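Long-range contacts in catalase (Corynebacterium glutamicum, PDB 4B7F), which breaks down hydrogen peroxide into water and molecular oxygen at a heme iron: residues 127-132 against 368-373; 325-330 against 354-359; 287-292 against 448-453. All blocks are in the same frame, centred on the assembly; numbering follows the deposited sequence.

Contact 1. Residues 127-132 against 368-373. With HEM (protoporphyrin IX containing Fe), chain I.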
loop_
_atom_site.group_PDB
_atom_site.type_symbol
_atom_site.label_atom_id
_atom_site.label_comp_id
_atom_site.label_asym_id
_atom_site.label_seq_id
_atom_site.Cartn_x
_atom_site.Cartn_y
_atom_site.Cartn_z
ATOM N N ALA A 127 19.986 18.913 1.445
ATOM C CA ALA A 127 18.572 19.230 1.288
ATOM C C ALA A 127 18.002 19.906 2.524
ATOM O O ALA A 127 17.907 19.290 3.592
ATOM C CB ALA A 127 17.788 17.979 0.962
ATOM N N LEU A 128 17.596 21.157 2.344
ATOM C CA LEU A 128 17.188 22.035 3.433
ATOM C C LEU A 128 15.692 22.296 3.417
ATOM O O LEU A 128 15.091 22.466 2.353
ATOM C CB LEU A 128 17.892 23.382 3.283
ATOM C CG LEU A 128 19.406 23.379 3.462
ATOM C CD1 LEU A 128 20.035 24.588 2.753
ATOM C CD2 LEU A 128 19.720 23.397 4.939
ATOM N N ARG A 129 15.092 22.348 4.602
ATOM C CA ARG A 129 13.739 22.868 4.729
ATOM C C ARG A 129 13.785 24.093 5.616
ATOM O O ARG A 129 14.365 24.050 6.690
ATOM C CB ARG A 129 12.807 21.833 5.378
ATOM C CG ARG A 129 11.512 22.449 5.964
ATOM C CD ARG A 129 10.404 21.399 6.088
ATOM N NE ARG A 129 10.139 20.782 4.789
ATOM C CZ ARG A 129 9.626 19.566 4.623
ATOM N NH1 ARG A 129 9.319 18.834 5.680
ATOM N NH2 ARG A 129 9.435 19.086 3.400
ATOM N N PHE A 130 13.160 25.179 5.182
ATOM C CA PHE A 130 12.957 26.306 6.078
ATOM C C PHE A 130 11.479 26.400 6.444
ATOM O O PHE A 130 10.619 26.514 5.565
ATOM C CB PHE A 130 13.447 27.586 5.411
ATOM C CG PHE A 130 14.888 27.513 4.984
ATOM C CD1 PHE A 130 15.898 27.502 5.940
ATOM C CD2 PHE A 130 15.228 27.415 3.646
ATOM C CE1 PHE A 130 17.228 27.420 5.569
ATOM C CE2 PHE A 130 16.562 27.333 3.259
ATOM C CZ PHE A 130 17.560 27.331 4.219
ATOM N N TYR A 131 11.184 26.311 7.739
ATOM C CA TYR A 131 9.802 26.381 8.205
ATOM C C TYR A 131 9.391 27.848 8.332
ATOM O O TYR A 131 9.371 28.401 9.435
ATOM C CB TYR A 131 9.650 25.676 9.558
ATOM C CG TYR A 131 9.936 24.189 9.533
ATOM C CD1 TYR A 131 11.231 23.707 9.660
ATOM C CD2 TYR A 131 8.904 23.264 9.406
ATOM C CE1 TYR A 131 11.500 22.344 9.632
ATOM C CE2 TYR A 131 9.159 21.895 9.384
ATOM C CZ TYR A 131 10.457 21.440 9.502
ATOM O OH TYR A 131 10.730 20.078 9.487
ATOM N N THR A 132 9.076 28.481 7.202
ATOM C CA THR A 132 8.779 29.909 7.190
ATOM C C THR A 132 7.323 30.231 7.559
ATOM O O THR A 132 6.457 29.353 7.579
ATOM C CB THR A 132 9.125 30.559 5.822
ATOM O OG1 THR A 132 7.950 30.605 4.996
ATOM C CG2 THR A 132 10.246 29.785 5.107
ATOM N N PRO A 368 4.502 15.054 11.600
ATOM C CA PRO A 368 5.066 16.209 12.314
ATOM C C PRO A 368 6.166 16.949 11.556
ATOM O O PRO A 368 6.088 18.171 11.444
ATOM C CB PRO A 368 5.598 15.580 13.601
ATOM C CG PRO A 368 4.602 14.498 13.889
ATOM C CD PRO A 368 4.240 13.924 12.514
ATOM N N VAL A 369 7.149 16.238 11.010
ATOM C CA VAL A 369 8.288 16.920 10.393
ATOM C C VAL A 369 7.924 17.590 9.060
ATOM O O VAL A 369 8.643 18.476 8.589
ATOM C CB VAL A 369 9.504 15.965 10.253
ATOM C CG1 VAL A 369 9.286 14.995 9.103
ATOM C CG2 VAL A 369 10.779 16.741 10.028
ATOM N N ASN A 370 6.800 17.187 8.460
ATOM C CA ASN A 370 6.376 17.766 7.182
ATOM C C ASN A 370 5.349 18.902 7.242
ATOM O O ASN A 370 5.094 19.553 6.226
ATOM C CB ASN A 370 5.893 16.671 6.227
ATOM C CG ASN A 370 6.983 15.685 5.906
ATOM O OD1 ASN A 370 8.139 16.073 5.707
ATOM N ND2 ASN A 370 6.639 14.391 5.896
ATOM N N ARG A 371 4.760 19.134 8.416
ATOM C CA ARG A 371 3.805 20.227 8.592
ATOM C C ARG A 371 4.498 21.583 8.740
ATOM O O ARG A 371 5.515 21.706 9.430
ATOM C CB ARG A 371 2.935 20.002 9.835
ATOM C CG ARG A 371 2.083 18.769 9.800
ATOM C CD ARG A 371 0.870 18.922 10.710
ATOM N NE ARG A 371 1.206 19.203 12.107
ATOM C CZ ARG A 371 1.526 18.277 13.011
ATOM N NH1 ARG A 371 1.577 16.993 12.674
ATOM N NH2 ARG A 371 1.797 18.629 14.265
ATOM N N PRO A 372 3.930 22.621 8.116
ATOM C CA PRO A 372 4.495 23.961 8.287
ATOM C C PRO A 372 4.108 24.524 9.651
ATOM O O PRO A 372 3.379 23.867 10.401
ATOM C CB PRO A 372 3.840 24.758 7.157
ATOM C CG PRO A 372 2.523 24.073 6.943
ATOM C CD PRO A 372 2.803 22.605 7.165
ATOM N N ILE A 373 4.587 25.713 9.989
ATOM C CA ILE A 373 4.249 26.256 11.299
ATOM C C ILE A 373 2.882 26.927 11.241
ATOM O O ILE A 373 2.214 27.074 12.260
ATOM C CB ILE A 373 5.324 27.217 11.834
ATOM C CG1 ILE A 373 5.586 28.338 10.838
ATOM C CG2 ILE A 373 6.628 26.465 12.121
ATOM C CD1 ILE A 373 6.631 29.335 11.315
HETATM C CHA HEM I . 15.937 12.709 -3.985
HETATM C CHB HEM I . 13.946 13.120 -8.384
HETATM C CHC HEM I . 17.800 15.675 -9.879
HETATM C CHD HEM I . 18.808 16.482 -5.221
HETATM C C1A HEM I . 15.067 12.585 -5.045
HETATM C C2A HEM I . 13.796 11.888 -5.046
HETATM C C3A HEM I . 13.264 12.011 -6.262
HETATM C C4A HEM I . 14.162 12.786 -7.075
HETATM C CMA HEM I . 11.906 11.442 -6.728
HETATM C CAA HEM I . 13.166 11.127 -3.853
HETATM C CBA HEM I . 12.479 12.150 -2.938
HETATM C CGA HEM I . 11.748 11.472 -1.803
HETATM O O1A HEM I . 11.655 12.095 -0.699
HETATM O O2A HEM I . 11.266 10.316 -1.987
HETATM C C1B HEM I . 14.826 13.821 -9.169
HETATM C C2B HEM I . 14.640 14.092 -10.570
HETATM C C3B HEM I . 15.718 14.780 -10.999
HETATM C C4B HEM I . 16.595 14.993 -9.869
HETATM C CMB HEM I . 13.411 13.608 -11.374
HETATM C CAB HEM I . 16.008 15.342 -12.411
HETATM C CBB HEM I . 15.043 15.539 -13.317
HETATM C C1C HEM I . 18.302 16.259 -8.737
HETATM C C2C HEM I . 19.074 17.485 -8.636
HETATM C C3C HEM I . 19.349 17.695 -7.335
HETATM C C4C HEM I . 18.736 16.624 -6.583
HETATM C CMC HEM I . 19.528 18.329 -9.856
HETATM C CAC HEM I . 20.118 18.847 -6.638
HETATM C CBC HEM I . 20.210 20.093 -7.134
HETATM C C1D HEM I . 18.195 15.509 -4.474
HETATM C C2D HEM I . 18.388 15.343 -3.058
HETATM C C3D HEM I . 17.496 14.177 -2.667
HETATM C C4D HEM I . 16.838 13.750 -3.881
HETATM C CMD HEM I . 19.298 16.171 -2.140
HETATM C CAD HEM I . 17.329 13.604 -1.263
HETATM C CBD HEM I . 16.423 14.554 -0.491
HETATM C CGD HEM I . 16.424 14.013 0.906
HETATM O O1D HEM I . 15.354 13.499 1.357
HETATM O O2D HEM I . 17.514 14.080 1.543
HETATM N NA HEM I . 15.268 13.134 -6.307
HETATM N NB HEM I . 16.026 14.382 -8.768
HETATM N NC HEM I . 18.101 15.770 -7.457
HETATM N ND HEM I . 17.284 14.561 -4.927
HETATM FE FE HEM I . 16.726 14.423 -6.894
HETATM O O HOH W 1 6.554 26.463 8.017
#
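Strand 125-132 of the antiparallel catalase beta-barrel is tied to the loop after helix 343-359 by Arg129 and Tyr131, whose polar ends converge on Val369 and Asn370. The carbonyl oxygen Val369 O takes the stronger bond from Tyr131 OH at 2.8 Å, the hydroxyl donating in the carbonyl plane onto a lone pair. Arg129 NH1 adds a weak bond to the same oxygen and a much straighter one to Asn370 OD1, 3.0 Å away with 169° at the hydrogen. Both acceptors lie at the guanidinium edge, while the Asn370 amide stands nearly upright to the guanidinium, their planes 77° apart. A bend at chi3 (-57°) turns the otherwise stretched Arg129 chain so that NH1 faces the loop; NH2 goes to Asp138 and Ala327 O. Asn370 OD1 also accepts from Ala327 N, so this buried oxygen is held by two donors. On the strand itself, Arg129 CD sits over the rim of one face of the Tyr131 ring. The edge of that ring faces Val369 O and Arg371 O, with Tyr131 CE2 3.6 Å from Arg371 O. Further along, where Tyr131 centres an inverse gamma turn, the tip of Ile373 lies against the strand backbone: Ile373 CD1 is 3.5 Å from Tyr131 O, and its CG2 branch meets Tyr131 CB. A water joins the two backbones, donating to Thr132 O and accepting from Ile373 N. Arg12 holds the loop's carbonyls Pro368 O, Arg371 O and Pro372 O. Nearer the start of the strand, Ala127 CB lies 3.9 Å from the heme methyl CMD. Joining a barrel strand beside the heme to the long loop after helix 343-359 fits the heme-catalase fold, in which an extended wrapping segment packs against the barrel.

Contact 2. Residues 325-330 against 354-359. With HEM (protoporphyrin IX containing Fe), chain I.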
loop_
_atom_site.group_PDB
_atom_site.type_symbol
_atom_site.label_atom_id
_atom_site.label_comp_id
_atom_site.label_asym_id
_atom_site.label_seq_id
_atom_site.Cartn_x
_atom_site.Cartn_y
_atom_site.Cartn_z
ATOM N N GLN A 325 11.297 9.781 7.284
ATOM C CA GLN A 325 9.979 10.225 6.823
ATOM C C GLN A 325 9.911 11.692 6.410
ATOM O O GLN A 325 8.839 12.168 6.013
ATOM C CB GLN A 325 8.910 9.981 7.889
ATOM C CG GLN A 325 8.747 8.529 8.293
ATOM C CD GLN A 325 7.528 8.346 9.185
ATOM O OE1 GLN A 325 6.681 7.486 8.934
ATOM N NE2 GLN A 325 7.435 9.158 10.226
ATOM N N ILE A 326 11.010 12.433 6.507
ATOM C CA ILE A 326 10.950 13.792 5.982
ATOM C C ILE A 326 10.712 13.705 4.477
ATOM O O ILE A 326 11.180 12.769 3.807
ATOM C CB ILE A 326 12.199 14.667 6.328
ATOM C CG1 ILE A 326 11.862 16.153 6.189
ATOM C CG2 ILE A 326 13.389 14.338 5.430
ATOM C CD1 ILE A 326 12.898 17.064 6.837
ATOM N N ALA A 327 9.941 14.652 3.957
ATOM C CA ALA A 327 9.570 14.651 2.550
ATOM C C ALA A 327 10.009 15.970 1.932
ATOM O O ALA A 327 9.218 16.917 1.803
ATOM C CB ALA A 327 8.057 14.436 2.387
ATOM N N LEU A 328 11.288 16.030 1.575
ATOM C CA LEU A 328 11.881 17.256 1.051
ATOM C C LEU A 328 11.577 17.352 -0.442
ATOM O O LEU A 328 11.653 16.358 -1.161
ATOM C CB LEU A 328 13.381 17.260 1.335
ATOM C CG LEU A 328 13.687 17.347 2.830
ATOM C CD1 LEU A 328 15.071 16.828 3.135
ATOM C CD2 LEU A 328 13.560 18.797 3.303
ATOM N N ASP A 329 11.226 18.547 -0.910
ATOM C CA ASP A 329 10.593 18.675 -2.218
ATOM C C ASP A 329 10.900 20.064 -2.778
ATOM O O ASP A 329 10.555 21.064 -2.159
ATOM C CB ASP A 329 9.088 18.488 -1.998
ATOM C CG ASP A 329 8.254 18.684 -3.250
ATOM O OD1 ASP A 329 8.804 18.856 -4.353
ATOM O OD2 ASP A 329 7.007 18.639 -3.116
ATOM N N PRO A 330 11.569 20.137 -3.941
ATOM C CA PRO A 330 11.882 21.462 -4.502
ATOM C C PRO A 330 10.614 22.209 -4.924
ATOM O O PRO A 330 10.657 23.432 -5.116
ATOM C CB PRO A 330 12.753 21.137 -5.728
ATOM C CG PRO A 330 12.360 19.726 -6.111
ATOM C CD PRO A 330 12.017 19.034 -4.813
ATOM N N ASP A 354 5.298 13.071 -5.908
ATOM C CA ASP A 354 4.794 11.821 -6.462
ATOM C C ASP A 354 5.404 10.625 -5.735
ATOM O O ASP A 354 4.687 9.703 -5.334
ATOM C CB ASP A 354 5.074 11.739 -7.966
ATOM C CG ASP A 354 4.589 10.441 -8.570
ATOM O OD1 ASP A 354 3.362 10.198 -8.548
ATOM O OD2 ASP A 354 5.422 9.657 -9.069
ATOM N N GLN A 355 6.725 10.622 -5.565
ATOM C CA GLN A 355 7.354 9.490 -4.891
ATOM C C GLN A 355 6.925 9.449 -3.426
ATOM O O GLN A 355 6.710 8.372 -2.850
ATOM C CB GLN A 355 8.890 9.526 -4.977
ATOM C CG GLN A 355 9.493 8.298 -4.281
ATOM C CD GLN A 355 10.957 8.033 -4.582
ATOM O OE1 GLN A 355 11.498 8.441 -5.628
ATOM N NE2 GLN A 355 11.611 7.324 -3.666
ATOM N N GLN A 356 6.796 10.625 -2.818
ATOM C CA GLN A 356 6.451 10.695 -1.403
ATOM C C GLN A 356 5.044 10.171 -1.118
ATOM O O GLN A 356 4.818 9.500 -0.106
ATOM C CB GLN A 356 6.667 12.132 -0.900
ATOM C CG GLN A 356 8.151 12.473 -0.807
ATOM C CD GLN A 356 8.462 13.949 -1.028
ATOM O OE1 GLN A 356 7.559 14.779 -1.176
ATOM N NE2 GLN A 356 9.755 14.282 -1.047
ATOM N N ARG A 357 4.103 10.462 -2.014
ATOM C CA ARG A 357 2.764 9.867 -1.946
ATOM C C ARG A 357 2.807 8.339 -1.859
ATOM O O ARG A 357 2.003 7.718 -1.163
ATOM C CB ARG A 357 1.914 10.309 -3.149
ATOM C CG ARG A 357 1.489 11.772 -3.059
ATOM C CD ARG A 357 1.005 12.353 -4.405
ATOM N NE ARG A 357 1.004 13.822 -4.342
ATOM C CZ ARG A 357 1.444 14.622 -5.306
ATOM N NH1 ARG A 357 1.893 14.102 -6.442
ATOM N NH2 ARG A 357 1.424 15.943 -5.139
ATOM N N TYR A 358 3.750 7.733 -2.570
ATOM C CA TYR A 358 3.925 6.289 -2.540
ATOM C C TYR A 358 4.737 5.762 -1.361
ATOM O O TYR A 358 4.305 4.844 -0.652
ATOM C CB TYR A 358 4.592 5.834 -3.834
ATOM C CG TYR A 358 5.145 4.422 -3.758
ATOM C CD1 TYR A 358 4.297 3.332 -3.699
ATOM C CD2 TYR A 358 6.513 4.193 -3.748
ATOM C CE1 TYR A 358 4.788 2.039 -3.633
ATOM C CE2 TYR A 358 7.020 2.905 -3.675
ATOM C CZ TYR A 358 6.150 1.832 -3.625
ATOM O OH TYR A 358 6.655 0.543 -3.557
ATOM N N ARG A 359 5.929 6.324 -1.170
ATOM C CA ARG A 359 6.878 5.767 -0.218
ATOM C C ARG A 359 6.481 6.045 1.240
ATOM O O ARG A 359 6.782 5.239 2.137
ATOM C CB ARG A 359 8.303 6.236 -0.555
ATOM C CG ARG A 359 9.002 7.034 0.502
ATOM C CD ARG A 359 10.409 7.476 0.055
ATOM N NE ARG A 359 10.576 8.911 0.248
ATOM C CZ ARG A 359 10.713 9.485 1.439
ATOM N NH1 ARG A 359 10.716 8.728 2.536
ATOM N NH2 ARG A 359 10.866 10.807 1.539
HETATM C CHA HEM I . 15.937 12.709 -3.985
HETATM C CHB HEM I . 13.946 13.120 -8.384
HETATM C CHC HEM I . 17.800 15.675 -9.879
HETATM C CHD HEM I . 18.808 16.482 -5.221
HETATM C C1A HEM I . 15.067 12.585 -5.045
HETATM C C2A HEM I . 13.796 11.888 -5.046
HETATM C C3A HEM I . 13.264 12.011 -6.262
HETATM C C4A HEM I . 14.162 12.786 -7.075
HETATM C CMA HEM I . 11.906 11.442 -6.728
HETATM C CAA HEM I . 13.166 11.127 -3.853
HETATM C CBA HEM I . 12.479 12.150 -2.938
HETATM C CGA HEM I . 11.748 11.472 -1.803
HETATM O O1A HEM I . 11.655 12.095 -0.699
HETATM O O2A HEM I . 11.266 10.316 -1.987
HETATM C C1B HEM I . 14.826 13.821 -9.169
HETATM C C2B HEM I . 14.640 14.092 -10.570
HETATM C C3B HEM I . 15.718 14.780 -10.999
HETATM C C4B HEM I . 16.595 14.993 -9.869
HETATM C CMB HEM I . 13.411 13.608 -11.374
HETATM C CAB HEM I . 16.008 15.342 -12.411
HETATM C CBB HEM I . 15.043 15.539 -13.317
HETATM C C1C HEM I . 18.302 16.259 -8.737
HETATM C C2C HEM I . 19.074 17.485 -8.636
HETATM C C3C HEM I . 19.349 17.695 -7.335
HETATM C C4C HEM I . 18.736 16.624 -6.583
HETATM C CMC HEM I . 19.528 18.329 -9.856
HETATM C CAC HEM I . 20.118 18.847 -6.638
HETATM C CBC HEM I . 20.210 20.093 -7.134
HETATM C C1D HEM I . 18.195 15.509 -4.474
HETATM C C2D HEM I . 18.388 15.343 -3.058
HETATM C C3D HEM I . 17.496 14.177 -2.667
HETATM C C4D HEM I . 16.838 13.750 -3.881
HETATM C CMD HEM I . 19.298 16.171 -2.140
HETATM C CAD HEM I . 17.329 13.604 -1.263
HETATM C CBD HEM I . 16.423 14.554 -0.491
HETATM C CGD HEM I . 16.424 14.013 0.906
HETATM O O1D HEM I . 15.354 13.499 1.357
HETATM O O2D HEM I . 17.514 14.080 1.543
HETATM N NA HEM I . 15.268 13.134 -6.307
HETATM N NB HEM I . 16.026 14.382 -8.768
HETATM N NC HEM I . 18.101 15.770 -7.457
HETATM N ND HEM I . 17.284 14.561 -4.927
HETATM FE FE HEM I . 16.726 14.423 -6.894
HETATM O O HOH W 2 6.320 17.032 -1.008
#
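The heme propionate pocket is lined here by Gln356 and Arg359 of helix 343-359, which bind both the backbone of 325-330 and the A-ring propionate. Gln356, with its chain extended beyond CG, carries its amide nitrogen between two acceptors. Its NE2 gives an almost straight bond to heme O1A (2.9 Å, 174°) and a second to Leu328 O at 2.8 Å, which it meets from above the carbonyl plane. The amide carbon Gln356 CD rests on Ala327 CB, 3.5 Å away, so the methyl helps keep the amide in place. At its oxygen end the amide meets a water, which donates to Gln356 OE1 at 2.6 Å and to Asp329 OD2. The second oxygen of that carboxylate, Asp329 OD1, accepts from Gly331 N.

Arg359 grips the propionate with two nitrogens, NE to heme O2A and NH2 to heme O1A, each at 2.7 Å. An off-staggered chi1 (119°) and a bend at chi3 (128°) together bring the guanidinium round, and NH2 also reaches Ile326 O, 3.0 Å away and close to the guanidinium plane; NH1 binds Glu324 O. Heme O1A therefore receives bonds from both side chains, which probably stabilises the ionised propionate. Leu328 CD1 packs 3.8 Å from O1D of the other propionate, while Arg67 and Arg106 supply further hydrogen bonds to the heme. The helix also carries Tyr352, probably the proximal iron ligand by family resemblance. Polar and cationic residues gathered round the propionates beside the proximal helix are characteristic of the catalase heme site.

Contact 3. Residues 287-292 against 448-453; sequences RWNPFD and QDDDDF
Arg287 spends two guanidinium nitrogens on a single oxygen of Asp449: NE at 2.8 Å and NH2 at 3.0 Å both bind Asp449 OD2, in a side-on salt bridge. NE meets the anti lone pair of OD2, whereas NH2 comes from above the carboxylate plane, and the two planar groups stand 72° apart. The guanidinium is also packed against its neighbour, with Trp288 CH2 lying 3.4 Å above the centre of its plane. Between the backbones, Asp449 N binds Arg287 O at 2.8 Å. The indole edge turns to the facing loop, where Trp288 NE1 makes a weak bond to Asp449 O and CD1 approaches Asp450 OD1. That same Asp450 OD1 accepts from Asn289 N at 3.0 Å through its syn lone pair, while OD2 binds His447 N. Asn289 OD1 takes Phe291 N in an Asx turn at the start of a type I beta turn. A second Asx turn, Asp451 OD1 to Phe453 N, precedes helix 454-463. Trp288 packs on Ile454, Gln455 and Ile458 of that helix, so the loop between strands 270-279 and 305-314 abuts the beginning of the C-terminal helices.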
loop_
_atom_site.group_PDB
_atom_site.type_symbol
_atom_site.label_atom_id
_atom_site.label_comp_id
_atom_site.label_asym_id
_atom_site.label_seq_id
_atom_site.Cartn_x
_atom_site.Cartn_y
_atom_site.Cartn_z
ATOM N N ARG A 287 27.090 34.280 -22.007
ATOM C CA ARG A 287 27.867 33.416 -22.902
ATOM C C ARG A 287 27.409 31.958 -22.847
ATOM O O ARG A 287 27.583 31.205 -23.817
ATOM C CB ARG A 287 29.353 33.507 -22.560
ATOM C CG ARG A 287 29.654 33.211 -21.094
ATOM C CD ARG A 287 31.116 33.508 -20.734
ATOM N NE ARG A 287 32.038 32.710 -21.538
ATOM C CZ ARG A 287 33.292 32.428 -21.190
ATOM N NH1 ARG A 287 33.794 32.880 -20.048
ATOM N NH2 ARG A 287 34.048 31.683 -21.988
ATOM N N TRP A 288 26.837 31.565 -21.708
ATOM C CA TRP A 288 26.252 30.232 -21.549
ATOM C C TRP A 288 24.751 30.342 -21.313
ATOM O O TRP A 288 24.277 31.354 -20.792
ATOM C CB TRP A 288 26.906 29.462 -20.387
ATOM C CG TRP A 288 28.313 29.006 -20.692
ATOM C CD1 TRP A 288 28.692 28.112 -21.649
ATOM C CD2 TRP A 288 29.517 29.431 -20.037
ATOM N NE1 TRP A 288 30.058 27.960 -21.639
ATOM C CE2 TRP A 288 30.588 28.757 -20.661
ATOM C CE3 TRP A 288 29.794 30.311 -18.989
ATOM C CZ2 TRP A 288 31.920 28.937 -20.267
ATOM C CZ3 TRP A 288 31.111 30.490 -18.599
ATOM C CH2 TRP A 288 32.160 29.803 -19.236
ATOM N N ASN A 289 24.012 29.312 -21.720
ATOM C CA ASN A 289 22.584 29.246 -21.444
ATOM C C ASN A 289 22.418 29.231 -19.934
ATOM O O ASN A 289 22.918 28.328 -19.265
ATOM C CB ASN A 289 21.964 28.001 -22.079
ATOM C CG ASN A 289 20.448 27.990 -21.994
ATOM O OD1 ASN A 289 19.869 28.178 -20.921
ATOM N ND2 ASN A 289 19.792 27.775 -23.129
ATOM N N PRO A 290 21.721 30.239 -19.391
ATOM C CA PRO A 290 21.667 30.406 -17.936
ATOM C C PRO A 290 20.678 29.472 -17.247
ATOM O O PRO A 290 20.583 29.499 -16.016
ATOM C CB PRO A 290 21.246 31.872 -17.772
ATOM C CG PRO A 290 20.448 32.168 -18.985
ATOM C CD PRO A 290 21.072 31.356 -20.104
ATOM N N PHE A 291 19.986 28.646 -18.024
ATOM C CA PHE A 291 18.967 27.751 -17.492
ATOM C C PHE A 291 19.365 26.283 -17.676
ATOM O O PHE A 291 18.603 25.371 -17.354
ATOM C CB PHE A 291 17.640 28.004 -18.199
ATOM C CG PHE A 291 17.223 29.451 -18.226
ATOM C CD1 PHE A 291 17.085 30.173 -17.046
ATOM C CD2 PHE A 291 16.944 30.082 -19.432
ATOM C CE1 PHE A 291 16.690 31.498 -17.070
ATOM C CE2 PHE A 291 16.552 31.403 -19.461
ATOM C CZ PHE A 291 16.419 32.110 -18.282
ATOM N N ASP A 292 20.559 26.073 -18.225
ATOM C CA ASP A 292 21.097 24.739 -18.481
ATOM C C ASP A 292 21.866 24.319 -17.227
ATOM O O ASP A 292 22.894 24.897 -16.891
ATOM C CB ASP A 292 22.008 24.799 -19.718
ATOM C CG ASP A 292 22.725 23.479 -20.033
ATOM O OD1 ASP A 292 22.611 22.479 -19.287
ATOM O OD2 ASP A 292 23.442 23.470 -21.057
ATOM N N GLN A 448 26.596 31.475 -27.100
ATOM C CA GLN A 448 27.937 31.517 -27.706
ATOM C C GLN A 448 28.875 30.370 -27.318
ATOM O O GLN A 448 29.496 29.747 -28.184
ATOM C CB GLN A 448 28.615 32.850 -27.364
ATOM C CG GLN A 448 30.093 32.917 -27.744
ATOM C CD GLN A 448 30.840 34.010 -26.996
ATOM O OE1 GLN A 448 31.996 33.834 -26.604
ATOM N NE2 GLN A 448 30.181 35.147 -26.797
ATOM N N ASP A 449 28.976 30.087 -26.020
ATOM C CA ASP A 449 29.971 29.139 -25.535
ATOM C C ASP A 449 29.376 27.812 -25.057
ATOM O O ASP A 449 30.047 27.042 -24.363
ATOM C CB ASP A 449 30.807 29.775 -24.420
ATOM C CG ASP A 449 31.705 30.884 -24.922
ATOM O OD1 ASP A 449 32.169 30.781 -26.077
ATOM O OD2 ASP A 449 31.946 31.852 -24.162
ATOM N N ASP A 450 28.135 27.528 -25.442
ATOM C CA ASP A 450 27.492 26.285 -25.008
ATOM C C ASP A 450 28.032 25.053 -25.713
ATOM O O ASP A 450 27.896 24.916 -26.930
ATOM C CB ASP A 450 25.978 26.323 -25.252
ATOM C CG ASP A 450 25.233 27.165 -24.239
ATOM O OD1 ASP A 450 25.777 27.425 -23.144
ATOM O OD2 ASP A 450 24.078 27.555 -24.544
ATOM N N ASP A 451 28.642 24.154 -24.946
ATOM C CA ASP A 451 28.847 22.779 -25.401
ATOM C C ASP A 451 28.935 21.875 -24.186
ATOM O O ASP A 451 28.727 22.335 -23.066
ATOM C CB ASP A 451 30.062 22.621 -26.335
ATOM C CG ASP A 451 31.407 22.715 -25.615
ATOM O OD1 ASP A 451 31.491 22.804 -24.369
ATOM O OD2 ASP A 451 32.418 22.683 -26.334
ATOM N N ASP A 452 29.265 20.609 -24.392
ATOM C CA ASP A 452 29.283 19.677 -23.271
ATOM C C ASP A 452 30.602 19.625 -22.500
ATOM O O ASP A 452 30.669 18.989 -21.445
ATOM C CB ASP A 452 28.925 18.279 -23.750
ATOM C CG ASP A 452 27.490 18.163 -24.185
ATOM O OD1 ASP A 452 26.661 18.963 -23.690
ATOM O OD2 ASP A 452 27.185 17.255 -24.998
ATOM N N PHE A 453 31.640 20.303 -22.996
ATOM C CA PHE A 453 32.999 20.074 -22.492
ATOM C C PHE A 453 33.787 21.302 -22.034
ATOM O O PHE A 453 34.768 21.160 -21.310
ATOM C CB PHE A 453 33.832 19.316 -23.540
ATOM C CG PHE A 453 33.350 17.920 -23.807
ATOM C CD1 PHE A 453 33.619 16.898 -22.906
ATOM C CD2 PHE A 453 32.631 17.627 -24.962
ATOM C CE1 PHE A 453 33.176 15.600 -23.145
ATOM C CE2 PHE A 453 32.186 16.329 -25.213
ATOM C CZ PHE A 453 32.459 15.317 -24.302
#

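Overall arrangement
Along the chain the segments run 127-132, 287-292, 325-330, 354-359, 368-373 and 448-453, so contacts 1 and 3 interlock while contact 2 is nested within both. Contacts 1 and 2 lie 13 Å apart between centres and touch directly, meeting at Ala327 and where Ala127 packs on Leu328. Together they join barrel strand 125-132, helix 343-359 and the loops around them beside one heme. Contact 3 lies about 35 Å from contact 1 and 32 Å from contact 2, centre to centre, where it fastens the barrel region to the C-terminal helices near bound NADPH, far from the propionate pocket.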